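PTS-dependent dihydroxyacetone kinase operon regulatory protein (Escherichia coli, PDB 4LRZ) activates transcription of the dhaKLM operon from a sigma-70 promoter and represses its own expression, the chain described being its N-terminal part, probably the sensor, with GAF and PAS domains. Local coordinates at residues S19-C23 against E110-T115; L61-W65 against R87-P91; Q96-F102 against V139-F145; V128-A132 against V167-T171; D214-D220 against S298-H304. All coordinates share one frame; numbering follows the deposited sequence.

Interaction 1: S19-C23 against E110-T115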
# COMPACT_ATOMS: atom_id res chain seq x y z
N SER F 19 -2.40 -24.91 24.38
CA SER F 19 -1.81 -23.81 25.13
C SER F 19 -1.80 -24.09 26.64
O SER F 19 -0.80 -23.84 27.32
CB SER F 19 -2.53 -22.50 24.84
OG SER F 19 -2.09 -21.49 25.74
N TRP F 20 -2.92 -24.61 27.14
CA TRP F 20 -3.01 -25.05 28.52
C TRP F 20 -1.97 -26.11 28.87
O TRP F 20 -1.37 -26.02 29.93
CB TRP F 20 -4.38 -25.59 28.81
CG TRP F 20 -5.44 -24.55 28.99
CD1 TRP F 20 -5.35 -23.20 28.74
CD2 TRP F 20 -6.80 -24.79 29.39
NE1 TRP F 20 -6.55 -22.59 29.00
CE2 TRP F 20 -7.46 -23.54 29.40
CE3 TRP F 20 -7.51 -25.95 29.78
CZ2 TRP F 20 -8.81 -23.40 29.78
CZ3 TRP F 20 -8.87 -25.81 30.14
CH2 TRP F 20 -9.50 -24.54 30.13
N GLU F 21 -1.73 -27.08 27.99
CA GLU F 21 -0.67 -28.09 28.24
C GLU F 21 0.72 -27.46 28.36
O GLU F 21 1.53 -27.96 29.12
CB GLU F 21 -0.60 -29.22 27.18
CG GLU F 21 -1.86 -30.12 27.02
CD GLU F 21 -1.72 -31.18 25.86
OE1 GLU F 21 -0.87 -30.99 24.93
OE2 GLU F 21 -2.48 -32.21 25.89
N ARG F 22 1.03 -26.40 27.60
CA ARG F 22 2.34 -25.74 27.73
C ARG F 22 2.44 -24.99 29.05
O ARG F 22 3.45 -25.04 29.75
CB ARG F 22 2.61 -24.79 26.56
CG ARG F 22 2.63 -25.47 25.18
CD ARG F 22 3.11 -24.48 24.08
NE ARG F 22 2.20 -23.35 23.84
CZ ARG F 22 1.19 -23.38 22.97
NH1 ARG F 22 0.95 -24.48 22.24
NH2 ARG F 22 0.41 -22.31 22.82
N CYS F 23 1.34 -24.32 29.40
CA CYS F 23 1.25 -23.54 30.64
C CYS F 23 1.28 -24.39 31.92
O CYS F 23 1.74 -23.93 32.96
CB CYS F 23 -0.01 -22.67 30.63
SG CYS F 23 -0.03 -21.25 29.46
N GLU F 110 2.99 -15.91 26.72
CA GLU F 110 2.21 -17.00 27.23
C GLU F 110 2.89 -17.57 28.46
O GLU F 110 2.20 -18.03 29.37
CB GLU F 110 2.18 -18.10 26.18
CG GLU F 110 1.28 -19.25 26.53
CD GLU F 110 1.19 -20.26 25.39
OE1 GLU F 110 2.22 -20.86 25.04
OE2 GLU F 110 0.08 -20.44 24.82
N GLY F 111 4.22 -17.58 28.46
CA GLY F 111 5.01 -18.09 29.58
C GLY F 111 4.91 -17.17 30.80
O GLY F 111 5.39 -17.51 31.88
N ILE F 112 4.26 -16.00 30.65
CA ILE F 112 4.14 -15.09 31.81
C ILE F 112 2.69 -14.96 32.27
O ILE F 112 2.38 -15.00 33.46
CB ILE F 112 4.74 -13.69 31.52
CG1 ILE F 112 6.15 -13.82 30.96
CG2 ILE F 112 4.67 -12.81 32.76
CD1 ILE F 112 6.82 -12.50 30.62
N ILE F 113 1.77 -14.80 31.33
CA ILE F 113 0.40 -14.53 31.76
C ILE F 113 -0.54 -15.68 31.41
O ILE F 113 -1.74 -15.59 31.64
CB ILE F 113 -0.16 -13.13 31.24
CG1 ILE F 113 -0.33 -13.11 29.69
CG2 ILE F 113 0.68 -11.95 31.80
CD1 ILE F 113 -1.10 -11.94 29.18
N GLY F 114 0.01 -16.74 30.82
CA GLY F 114 -0.83 -17.86 30.42
C GLY F 114 -1.58 -17.62 29.11
O GLY F 114 -1.45 -16.57 28.49
N THR F 115 -2.34 -18.62 28.71
CA THR F 115 -3.14 -18.61 27.52
C THR F 115 -4.01 -17.37 27.50
O THR F 115 -4.82 -17.15 28.43
CB THR F 115 -4.10 -19.81 27.52
OG1 THR F 115 -3.37 -20.99 27.87
CG2 THR F 115 -4.78 -19.98 26.15
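Arg22 and Glu110 meet at about a right angle, the guanidinium presenting its side edge to the carboxylate so that two nitrogens hold two oxygens. Arg22 NE gives the straighter bond, 2.8 Å to Glu110 OE1 with an angle of 164° at the hydrogen, and that oxygen lies in the guanidinium plane. The second arm runs from Arg22 NH2 to the syn lone pair of Glu110 OE2, also 2.8 Å, and completes a side-on salt bridge whose two planes are 32° apart. From above the carboxylate plane the hydroxyl of Ser19 adds a further bond, Ser19 OG to Glu110 OE2 at 2.6 Å. Ser19 OG in turn accepts from Thr115 OG1 at 2.5 Å, which makes a short relay from threonine through serine to the acid. Thr115 OG1 also lies at the edge of the Trp20 indole, 3.1 Å from Trp20 CD1, while the indole N-H is used by the carbonyl of Gln134. Cys23 packs its SG 3.6 Å from Gly114 CA, where the chain leaves helix 110-113 with positive phi. The buried carboxylate thus receives three bonds from helix 14-26, and the adjacent guanidinium would be expected to favour its ionised form.

Interaction 2: L61-W65 against R87-P91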
# COMPACT_ATOMS: atom_id res chain seq x y z
N LEU F 61 -5.41 3.23 15.66
CA LEU F 61 -6.03 2.92 16.93
C LEU F 61 -6.79 4.10 17.52
O LEU F 61 -7.88 3.90 18.06
CB LEU F 61 -5.00 2.36 17.92
CG LEU F 61 -5.11 0.85 18.11
CD1 LEU F 61 -5.25 0.10 16.84
CD2 LEU F 61 -3.93 0.22 18.95
N GLU F 62 -6.20 5.28 17.52
CA GLU F 62 -6.97 6.52 17.79
C GLU F 62 -8.27 6.61 17.01
O GLU F 62 -9.30 6.91 17.60
CB GLU F 62 -6.14 7.80 17.53
CG GLU F 62 -5.02 7.89 18.57
CD GLU F 62 -3.84 8.72 18.11
OE1 GLU F 62 -2.79 8.69 18.82
OE2 GLU F 62 -3.98 9.41 17.06
N ASP F 63 -8.20 6.35 15.71
CA ASP F 63 -9.38 6.36 14.87
C ASP F 63 -10.38 5.26 15.25
O ASP F 63 -11.59 5.49 15.22
CB ASP F 63 -8.99 6.25 13.39
CG ASP F 63 -8.24 7.51 12.86
OD1 ASP F 63 -7.99 7.59 11.63
OD2 ASP F 63 -7.89 8.43 13.64
N ALA F 64 -9.91 4.07 15.62
CA ALA F 64 -10.85 2.98 15.91
C ALA F 64 -11.60 3.40 17.15
O ALA F 64 -12.80 3.22 17.22
CB ALA F 64 -10.15 1.63 16.13
N TRP F 65 -10.87 3.99 18.09
CA TRP F 65 -11.46 4.43 19.36
C TRP F 65 -12.54 5.51 19.15
O TRP F 65 -13.66 5.39 19.64
CB TRP F 65 -10.37 4.91 20.33
CG TRP F 65 -10.91 5.45 21.60
CD1 TRP F 65 -10.66 6.67 22.14
CD2 TRP F 65 -11.83 4.79 22.48
NE1 TRP F 65 -11.37 6.82 23.31
CE2 TRP F 65 -12.09 5.67 23.54
CE3 TRP F 65 -12.46 3.54 22.46
CZ2 TRP F 65 -12.98 5.35 24.59
CZ3 TRP F 65 -13.34 3.22 23.49
CH2 TRP F 65 -13.59 4.13 24.55
N ARG F 87 -1.06 2.00 24.48
CA ARG F 87 -2.43 1.70 24.89
C ARG F 87 -3.34 2.91 24.68
O ARG F 87 -2.92 4.04 24.89
CB ARG F 87 -2.44 1.34 26.38
CG ARG F 87 -1.51 0.19 26.75
CD ARG F 87 -0.63 0.51 27.95
NE ARG F 87 -1.43 0.91 29.07
CZ ARG F 87 -1.55 2.17 29.50
NH1 ARG F 87 -0.88 3.17 28.89
NH2 ARG F 87 -2.32 2.40 30.54
N ASN F 88 -4.59 2.70 24.30
CA ASN F 88 -5.54 3.81 24.30
C ASN F 88 -6.92 3.23 24.45
O ASN F 88 -7.04 2.01 24.59
CB ASN F 88 -5.40 4.72 23.06
CG ASN F 88 -5.85 4.04 21.81
OD1 ASN F 88 -6.65 4.57 21.04
ND2 ASN F 88 -5.36 2.85 21.61
N GLY F 89 -7.95 4.09 24.48
CA GLY F 89 -9.30 3.63 24.76
C GLY F 89 -9.88 4.27 26.02
O GLY F 89 -9.55 5.40 26.37
N ASP F 90 -10.76 3.55 26.70
CA ASP F 90 -11.47 4.13 27.82
C ASP F 90 -10.59 4.24 29.07
O ASP F 90 -10.05 3.23 29.54
CB ASP F 90 -12.72 3.31 28.11
CG ASP F 90 -13.35 3.68 29.42
OD1 ASP F 90 -13.86 4.80 29.54
OD2 ASP F 90 -13.35 2.85 30.34
N PRO F 91 -10.46 5.46 29.61
CA PRO F 91 -9.65 5.77 30.82
C PRO F 91 -9.82 4.76 31.98
O PRO F 91 -8.81 4.17 32.48
CB PRO F 91 -10.13 7.18 31.21
CG PRO F 91 -10.65 7.81 29.90
CD PRO F 91 -11.10 6.66 29.01
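Trp65 lays its indole against Gly89 where helix 51-66 of the GAF domain packs beside strand 84-89, an outermost strand of the antiparallel five-stranded sheet. The short helix and strand segments run nearly parallel, 21° apart, with their axes 8.2 Å from each other at closest approach. Starting at the root of the side chain, Trp65 CB lies near the amide end of Asn88, whose side chain also packs beside Leu61 CB. CG stands anti to the backbone N (chi1 176°), which carries the indole along the strand toward its end. CG and CD2 then come up to Gly89 CA, which lies 3.7 Å from the centroid of the six-membered ring and only 17° off its normal, a CH-pi contact over the face. On the pyrrole side, NE1 and CE2 meet the Gly89 carbonyl group, with Trp65 CE2 3.6 Å from Gly89 C. Beyond it the same ring face passes under the peptide leading to Asp90, and the backbone of Gly89, with positive phi, is in a conformation suited to glycine. Asp90 is the N-cap residue of the helix that follows, and its OD2 is bonded to Thr93. On the other side of helix 51-66, Asp63 forms a salt bridge with Arg183 of the second subunit. At the far rim of the indole, Trp65 CZ2 lies 3.6 Å from Asp90 N. The outermost carbon, Trp65 CH2, ends 3.8 Å from Asp90 CB.

Interaction 3: Q96-F102 against V139-F145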
# COMPACT_ATOMS: atom_id res chain seq x y z
N GLN F 96 -8.07 -0.09 35.07
CA GLN F 96 -8.26 -1.48 35.54
C GLN F 96 -7.19 -2.46 35.01
O GLN F 96 -6.65 -3.29 35.75
CB GLN F 96 -9.66 -1.99 35.23
CG GLN F 96 -10.76 -1.15 35.86
CD GLN F 96 -12.18 -1.52 35.38
OE1 GLN F 96 -12.36 -2.34 34.47
NE2 GLN F 96 -13.18 -0.91 36.00
N LEU F 97 -6.84 -2.35 33.73
CA LEU F 97 -5.83 -3.21 33.14
C LEU F 97 -4.45 -2.87 33.70
O LEU F 97 -3.62 -3.75 33.92
CB LEU F 97 -5.84 -3.08 31.61
CG LEU F 97 -7.09 -3.73 31.04
CD1 LEU F 97 -7.32 -3.24 29.59
CD2 LEU F 97 -6.96 -5.24 31.17
N SER F 98 -4.25 -1.59 33.98
CA SER F 98 -3.05 -1.09 34.62
C SER F 98 -2.93 -1.65 36.07
O SER F 98 -1.88 -2.11 36.46
CB SER F 98 -3.05 0.44 34.55
OG SER F 98 -1.97 1.00 35.28
N ALA F 99 -4.03 -1.69 36.81
CA ALA F 99 -4.04 -2.34 38.13
C ALA F 99 -3.61 -3.82 38.09
O ALA F 99 -2.99 -4.31 39.02
CB ALA F 99 -5.43 -2.18 38.83
N LEU F 100 -3.94 -4.52 37.01
CA LEU F 100 -3.52 -5.91 36.85
C LEU F 100 -2.10 -6.06 36.37
O LEU F 100 -1.65 -7.21 36.20
CB LEU F 100 -4.45 -6.65 35.88
CG LEU F 100 -5.92 -6.70 36.28
CD1 LEU F 100 -6.71 -7.48 35.25
CD2 LEU F 100 -6.08 -7.30 37.69
N GLY F 101 -1.39 -4.95 36.12
CA GLY F 101 -0.02 -4.99 35.58
C GLY F 101 0.20 -4.67 34.10
O GLY F 101 1.37 -4.67 33.60
N PHE F 102 -0.86 -4.37 33.35
CA PHE F 102 -0.67 -4.10 31.94
C PHE F 102 -0.41 -2.61 31.73
O PHE F 102 -1.31 -1.82 31.87
CB PHE F 102 -1.90 -4.52 31.14
CG PHE F 102 -2.24 -5.98 31.20
CD1 PHE F 102 -3.33 -6.41 31.93
CD2 PHE F 102 -1.51 -6.91 30.49
CE1 PHE F 102 -3.70 -7.77 31.97
CE2 PHE F 102 -1.86 -8.26 30.51
CZ PHE F 102 -2.96 -8.69 31.27
N VAL F 139 -7.13 -14.55 37.16
CA VAL F 139 -7.24 -13.10 37.22
C VAL F 139 -7.88 -12.54 35.93
O VAL F 139 -8.57 -11.52 35.97
CB VAL F 139 -5.87 -12.45 37.58
CG1 VAL F 139 -5.80 -11.00 37.13
CG2 VAL F 139 -5.65 -12.54 39.09
N LEU F 140 -7.71 -13.26 34.83
CA LEU F 140 -8.24 -12.84 33.53
C LEU F 140 -9.66 -13.32 33.20
O LEU F 140 -10.17 -13.01 32.13
CB LEU F 140 -7.27 -13.22 32.39
CG LEU F 140 -5.88 -12.57 32.49
CD1 LEU F 140 -5.01 -12.94 31.29
CD2 LEU F 140 -5.94 -11.03 32.66
N TRP F 141 -10.29 -14.06 34.12
CA TRP F 141 -11.63 -14.61 33.85
C TRP F 141 -12.72 -13.55 33.66
O TRP F 141 -13.77 -13.84 33.11
CB TRP F 141 -12.04 -15.63 34.91
CG TRP F 141 -11.24 -16.96 34.85
CD1 TRP F 141 -10.12 -17.23 34.11
CD2 TRP F 141 -11.52 -18.18 35.58
NE1 TRP F 141 -9.69 -18.52 34.32
CE2 TRP F 141 -10.53 -19.12 35.22
CE3 TRP F 141 -12.52 -18.55 36.51
CZ2 TRP F 141 -10.50 -20.43 35.76
CZ3 TRP F 141 -12.48 -19.86 37.06
CH2 TRP F 141 -11.48 -20.77 36.67
N ASN F 142 -12.46 -12.34 34.12
CA ASN F 142 -13.36 -11.23 33.90
C ASN F 142 -13.19 -10.51 32.58
O ASN F 142 -13.98 -9.64 32.28
CB ASN F 142 -13.24 -10.23 35.04
CG ASN F 142 -13.70 -10.81 36.31
OD1 ASN F 142 -12.90 -11.07 37.21
ND2 ASN F 142 -15.00 -11.14 36.37
N TRP F 143 -12.17 -10.90 31.81
CA TRP F 143 -11.77 -10.24 30.58
C TRP F 143 -12.00 -11.08 29.33
O TRP F 143 -12.00 -12.33 29.39
CB TRP F 143 -10.30 -9.79 30.67
CG TRP F 143 -10.17 -8.83 31.74
CD1 TRP F 143 -10.01 -9.10 33.07
CD2 TRP F 143 -10.35 -7.42 31.64
NE1 TRP F 143 -10.02 -7.94 33.80
CE2 TRP F 143 -10.23 -6.89 32.95
CE3 TRP F 143 -10.59 -6.55 30.57
CZ2 TRP F 143 -10.33 -5.53 33.21
CZ3 TRP F 143 -10.66 -5.21 30.83
CH2 TRP F 143 -10.54 -4.71 32.14
N ALA F 144 -12.23 -10.38 28.23
CA ALA F 144 -12.18 -10.91 26.89
C ALA F 144 -10.99 -10.24 26.19
O ALA F 144 -10.80 -9.03 26.32
CB ALA F 144 -13.50 -10.60 26.14
N PHE F 145 -10.19 -11.00 25.43
CA PHE F 145 -9.14 -10.41 24.58
C PHE F 145 -9.32 -10.84 23.12
O PHE F 145 -9.69 -11.99 22.86
CB PHE F 145 -7.74 -10.78 25.09
CG PHE F 145 -7.36 -10.11 26.38
CD1 PHE F 145 -6.74 -8.87 26.39
CD2 PHE F 145 -7.63 -10.70 27.59
CE1 PHE F 145 -6.40 -8.23 27.60
CE2 PHE F 145 -7.30 -10.07 28.79
CZ PHE F 145 -6.69 -8.86 28.79
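Leu97 presses its CD2 methyl onto the indole of Trp143, like a knob set on a flat plate. The methyl stands 3.7 Å from the centroid of the six-membered ring and 9° off the normal, a CH-pi contact directly over the face. Leu97 points its CB to one side, but CG lies anti to the carbonyl carbon (chi1 -70°), and this swings the branch across to the ring. Gln96 and Leu100, one turn apart at the end of helix 91-99, meet other parts of the indole: the Gln96 amide is nearly upright against its plane, at 79°, with Gln96 OE1 3.8 Å from Trp143 CH2, and Leu100 CD1 comes within 3.6 Å of Trp143 NE1. Leu100 also reaches tip to tip toward Val139, its CD2 meeting Val139 CG1 at 3.8 Å. Beside this pair, the edge of the Phe102 ring receives Leu140 CD2, 4.0 Å from Phe102 CE1. Phe102 CZ and Leu97 CD2 both approach Phe145 CZ, at 4.5 and 4.3 Å, and join this ring to the same patch. Gly101 ends helix 91-99 in a Schellman motif, turning the chain so that Phe102 follows Leu100 into the interface. Strands 74-79 and 157-166 add Phe76 and Ala164 around Leu97. No hydrogen bond crosses between 96-102 and 139-145, so the helix end is held to the GAF sheet by apolar and CH-pi packing that depends on complementary shape.

Interaction 4: V128-A132 against V167-T171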
# COMPACT_ATOMS: atom_id res chain seq x y z
N VAL F 128 -7.25 -14.10 16.91
CA VAL F 128 -7.72 -15.00 17.98
C VAL F 128 -8.42 -14.23 19.11
O VAL F 128 -8.04 -13.11 19.46
CB VAL F 128 -6.50 -15.84 18.60
CG1 VAL F 128 -6.94 -16.58 19.81
CG2 VAL F 128 -5.95 -16.89 17.60
N LYS F 129 -9.42 -14.86 19.69
CA LYS F 129 -10.17 -14.31 20.82
C LYS F 129 -10.20 -15.29 22.00
O LYS F 129 -10.57 -16.44 21.83
CB LYS F 129 -11.62 -14.12 20.40
CG LYS F 129 -12.51 -13.52 21.49
CD LYS F 129 -13.97 -13.42 21.01
CE LYS F 129 -14.79 -12.56 21.94
NZ LYS F 129 -15.97 -11.92 21.23
N THR F 130 -9.89 -14.83 23.21
CA THR F 130 -10.01 -15.69 24.39
C THR F 130 -10.90 -14.96 25.40
O THR F 130 -10.78 -13.73 25.55
CB THR F 130 -8.64 -16.00 25.01
OG1 THR F 130 -7.98 -14.78 25.29
CG2 THR F 130 -7.73 -16.79 24.05
N MET F 131 -11.82 -15.68 26.04
CA MET F 131 -12.78 -15.07 26.98
C MET F 131 -12.83 -15.86 28.27
O MET F 131 -12.68 -17.05 28.23
CB MET F 131 -14.21 -15.11 26.44
CG MET F 131 -14.39 -14.60 25.04
SD MET F 131 -16.14 -14.75 24.60
CE MET F 131 -16.93 -13.93 25.99
N ALA F 132 -13.07 -15.19 29.39
CA ALA F 132 -13.44 -15.82 30.64
C ALA F 132 -12.43 -16.92 30.98
O ALA F 132 -11.22 -16.69 30.87
CB ALA F 132 -14.86 -16.35 30.55
N VAL F 167 -15.55 -9.19 30.10
CA VAL F 167 -16.08 -10.33 29.36
C VAL F 167 -17.58 -10.18 29.00
O VAL F 167 -17.97 -10.52 27.88
CB VAL F 167 -15.76 -11.68 30.11
CG1 VAL F 167 -16.69 -11.91 31.25
CG2 VAL F 167 -15.79 -12.84 29.15
N GLU F 168 -18.39 -9.64 29.91
CA GLU F 168 -19.83 -9.46 29.65
C GLU F 168 -20.15 -8.46 28.51
O GLU F 168 -21.24 -8.50 27.96
CB GLU F 168 -20.61 -9.09 30.95
CG GLU F 168 -20.49 -7.59 31.43
CD GLU F 168 -19.27 -7.29 32.38
OE1 GLU F 168 -18.42 -8.21 32.66
OE2 GLU F 168 -19.18 -6.12 32.84
N GLN F 169 -19.20 -7.60 28.16
CA GLN F 169 -19.45 -6.60 27.11
C GLN F 169 -18.82 -6.89 25.75
O GLN F 169 -18.79 -6.02 24.88
CB GLN F 169 -18.95 -5.25 27.58
CG GLN F 169 -19.66 -4.72 28.78
CD GLN F 169 -19.01 -3.48 29.27
OE1 GLN F 169 -18.78 -2.53 28.49
NE2 GLN F 169 -18.66 -3.46 30.55
N THR F 170 -18.31 -8.10 25.56
CA THR F 170 -17.68 -8.45 24.30
C THR F 170 -18.67 -8.27 23.15
O THR F 170 -19.84 -8.45 23.36
CB THR F 170 -17.08 -9.88 24.34
OG1 THR F 170 -16.18 -10.04 23.23
CG2 THR F 170 -18.17 -10.95 24.31
N THR F 171 -18.22 -7.87 21.97
CA THR F 171 -19.14 -7.89 20.81
C THR F 171 -18.57 -8.75 19.70
O THR F 171 -17.36 -8.97 19.63
CB THR F 171 -19.52 -6.47 20.24
OG1 THR F 171 -18.52 -6.00 19.33
CG2 THR F 171 -19.69 -5.44 21.33
O HOH W 1 -15.50 -11.03 18.18
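Met131 overlaps Val167 and Thr170 with its terminal methyl, the thioether chain bending at its last torsion (chi3 52°) to bring CE between them. Met131 crosses Val167 at about a right angle, and Met131 CE lies 3.5 Å from Val167 CG2; it meets Thr170 end to end, 3.6 Å from Thr170 CG2. The same Val167 methyl, CG2, also touches the next residue along, 3.9 Å from Ala132 CB. Two residues before Met131, Lys129 reaches out in an extended chain and meets Thr170 tip to tip, giving a hydrogen bond from Lys129 NZ to Thr170 OG1 of 2.8 Å. Thr170 therefore serves both neighbours, its hydroxyl turned to the ammonium and its methyl to the methionine. A water adds an indirect link, accepting from Lys129 NZ at 3.2 Å and donating to Thr171 O at 3.1 Å, so the lysine is tied to two successive residues of the loop. The hydroxyl of Thr171 itself is bonded to Asp174, at the start of helix 174-211, and to Thr171 of the second subunit. In this way the outermost strand 128-131 is bound to the loop that leaves strand 157-166, bridging across the end of strand 143-151, which lies between them in the sheet. This places the contact at the point where the antiparallel sheet of a GAF domain passes into the long helix connecting it to the PAS domain.

Interaction 5: D214-D220 against S298-H304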
# COMPACT_ATOMS: atom_id res chain seq x y z
N ASP F 214 25.73 10.02 -23.87
CA ASP F 214 24.72 10.53 -24.76
C ASP F 214 23.91 11.61 -24.06
O ASP F 214 23.73 11.55 -22.85
CB ASP F 214 23.79 9.41 -25.22
CG ASP F 214 24.50 8.38 -26.10
OD1 ASP F 214 25.26 8.81 -27.02
OD2 ASP F 214 24.32 7.16 -25.85
N GLY F 215 23.45 12.58 -24.83
CA GLY F 215 22.40 13.48 -24.38
C GLY F 215 21.09 12.72 -24.39
O GLY F 215 20.89 11.84 -25.23
N VAL F 216 20.20 13.01 -23.45
CA VAL F 216 18.88 12.39 -23.46
C VAL F 216 17.72 13.29 -23.06
O VAL F 216 17.83 14.11 -22.13
CB VAL F 216 18.80 10.94 -22.82
CG1 VAL F 216 20.06 10.55 -22.10
CG2 VAL F 216 17.52 10.71 -21.98
N ILE F 217 16.63 13.14 -23.80
CA ILE F 217 15.40 13.84 -23.56
C ILE F 217 14.34 12.77 -23.61
O ILE F 217 14.38 11.90 -24.48
CB ILE F 217 15.15 14.87 -24.68
CG1 ILE F 217 16.08 16.05 -24.50
CG2 ILE F 217 13.77 15.44 -24.62
CD1 ILE F 217 16.77 16.45 -25.78
N SER F 218 13.40 12.80 -22.69
CA SER F 218 12.35 11.81 -22.69
C SER F 218 11.02 12.39 -22.34
O SER F 218 10.90 13.18 -21.38
CB SER F 218 12.68 10.69 -21.73
OG SER F 218 11.66 9.71 -21.73
N TRP F 219 10.01 11.98 -23.09
CA TRP F 219 8.67 12.48 -22.82
C TRP F 219 7.56 11.42 -22.73
O TRP F 219 7.73 10.26 -23.14
CB TRP F 219 8.31 13.64 -23.75
CG TRP F 219 8.20 13.27 -25.18
CD1 TRP F 219 7.06 12.89 -25.84
CD2 TRP F 219 9.25 13.23 -26.16
NE1 TRP F 219 7.34 12.62 -27.15
CE2 TRP F 219 8.67 12.82 -27.38
CE3 TRP F 219 10.63 13.50 -26.12
CZ2 TRP F 219 9.41 12.69 -28.56
CZ3 TRP F 219 11.37 13.37 -27.29
CH2 TRP F 219 10.75 12.96 -28.49
N ASP F 220 6.45 11.89 -22.18
CA ASP F 220 5.20 11.19 -21.84
C ASP F 220 4.36 10.84 -23.04
O ASP F 220 4.58 11.41 -24.09
CB ASP F 220 4.34 12.20 -21.06
CG ASP F 220 4.09 11.74 -19.71
OD1 ASP F 220 3.49 12.45 -18.89
OD2 ASP F 220 4.50 10.61 -19.48
N SER F 298 5.49 6.40 -25.11
CA SER F 298 6.44 7.36 -24.60
C SER F 298 7.68 7.25 -25.48
O SER F 298 7.85 6.24 -26.20
CB SER F 298 6.81 7.03 -23.15
OG SER F 298 5.76 7.34 -22.27
N PHE F 299 8.56 8.26 -25.38
CA PHE F 299 9.75 8.31 -26.22
C PHE F 299 11.01 8.64 -25.47
O PHE F 299 10.99 9.36 -24.48
CB PHE F 299 9.55 9.30 -27.36
CG PHE F 299 8.48 8.89 -28.32
CD1 PHE F 299 8.76 7.99 -29.36
CD2 PHE F 299 7.16 9.36 -28.18
CE1 PHE F 299 7.76 7.59 -30.26
CE2 PHE F 299 6.14 8.96 -29.08
CZ PHE F 299 6.45 8.07 -30.11
N ILE F 300 12.12 8.06 -25.92
CA ILE F 300 13.42 8.54 -25.52
C ILE F 300 14.18 8.97 -26.75
O ILE F 300 14.18 8.26 -27.76
CB ILE F 300 14.26 7.50 -24.80
CG1 ILE F 300 13.60 7.12 -23.48
CG2 ILE F 300 15.68 8.07 -24.55
CD1 ILE F 300 14.36 6.05 -22.73
N LEU F 301 14.81 10.14 -26.67
CA LEU F 301 15.64 10.65 -27.74
C LEU F 301 17.03 10.84 -27.22
O LEU F 301 17.24 11.57 -26.24
CB LEU F 301 15.07 11.95 -28.29
CG LEU F 301 15.89 12.72 -29.31
CD1 LEU F 301 15.91 11.99 -30.66
CD2 LEU F 301 15.34 14.10 -29.48
N LEU F 302 17.97 10.17 -27.87
CA LEU F 302 19.37 10.31 -27.54
C LEU F 302 20.15 11.11 -28.57
O LEU F 302 19.99 10.94 -29.78
CB LEU F 302 20.04 8.95 -27.35
CG LEU F 302 19.41 8.15 -26.22
CD1 LEU F 302 18.52 7.10 -26.79
CD2 LEU F 302 20.49 7.50 -25.47
N LEU F 303 20.98 12.01 -28.06
CA LEU F 303 21.79 12.84 -28.91
C LEU F 303 23.18 12.31 -28.75
O LEU F 303 23.77 12.40 -27.68
CB LEU F 303 21.70 14.31 -28.51
CG LEU F 303 20.29 14.87 -28.33
CD1 LEU F 303 20.35 16.22 -27.63
CD2 LEU F 303 19.54 14.96 -29.65
N HIS F 304 23.66 11.73 -29.83
CA HIS F 304 24.96 11.07 -29.85
C HIS F 304 26.03 12.13 -30.09
O HIS F 304 25.87 13.00 -30.94
CB HIS F 304 24.98 9.96 -30.92
CG HIS F 304 23.89 8.94 -30.77
ND1 HIS F 304 23.89 7.97 -29.78
CD2 HIS F 304 22.77 8.72 -31.49
CE1 HIS F 304 22.82 7.21 -29.91
NE2 HIS F 304 22.12 7.64 -30.93
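Phe299 O is gripped by two donors from the facing strand, Ser218 OG at 2.9 Å and Trp219 N at 3.1 Å, which reach it from opposite faces of its carbonyl plane. Ser218 thereby uses its hydroxyl on backbone already engaged in the sheet. Paired antiparallel bonds tie Gly215 to Leu303, Ile217 to Leu301 and Trp219 to Phe299; the Leu301 N to Ile217 O bond, 2.8 Å and 171° at the hydrogen, is the straightest. On one face Trp219 folds its indole back over the partner strand, since CG sits between the backbone N and the carbonyl carbon (chi1 66°). Phe299 CB then lies 3.8 Å from the centroid of the six-membered ring, over its face, and Leu301 CB meets CZ3. Farther along that face, Ile217 CD1 touches Leu303 CD1; the reverse face carries Val216, Ser218, Ile300 and Leu302. At the end, His304 ND1 gives Asp214 OD1 a bond of 3.2 Å from above the carboxylate, the two planes almost perpendicular. Thr287 holds the other imidazole nitrogen, and Asp214 OD2 accepts from Asp213 N of the second subunit. Together the strands are the first and last of the five-stranded antiparallel sheet, neighbours within it in the order 2-1-5-4-3 characteristic of the PAS fold.

From the N terminus, helix 14-26 is tied by interaction 1 to residues 110-115, closing a long loop within which interaction 2 forms the shorter closure between helix 51-66 and the edge strand 84-89. Interaction 3 opens inside that same loop and closes beyond it, so interactions 1 and 3 cross, and they touch where Ile113 packs on Phe102. Interactions 3 and 4 cross as well, meeting through the neighbouring strands 143-151 and 128-131, whereas interactions 2 and 3 follow in series on one GAF sheet. After interaction 4, helix 174-211 leads away to the PAS domain, where interaction 5 closes separately, its centre about 53 to 66 Å from the centres of the others.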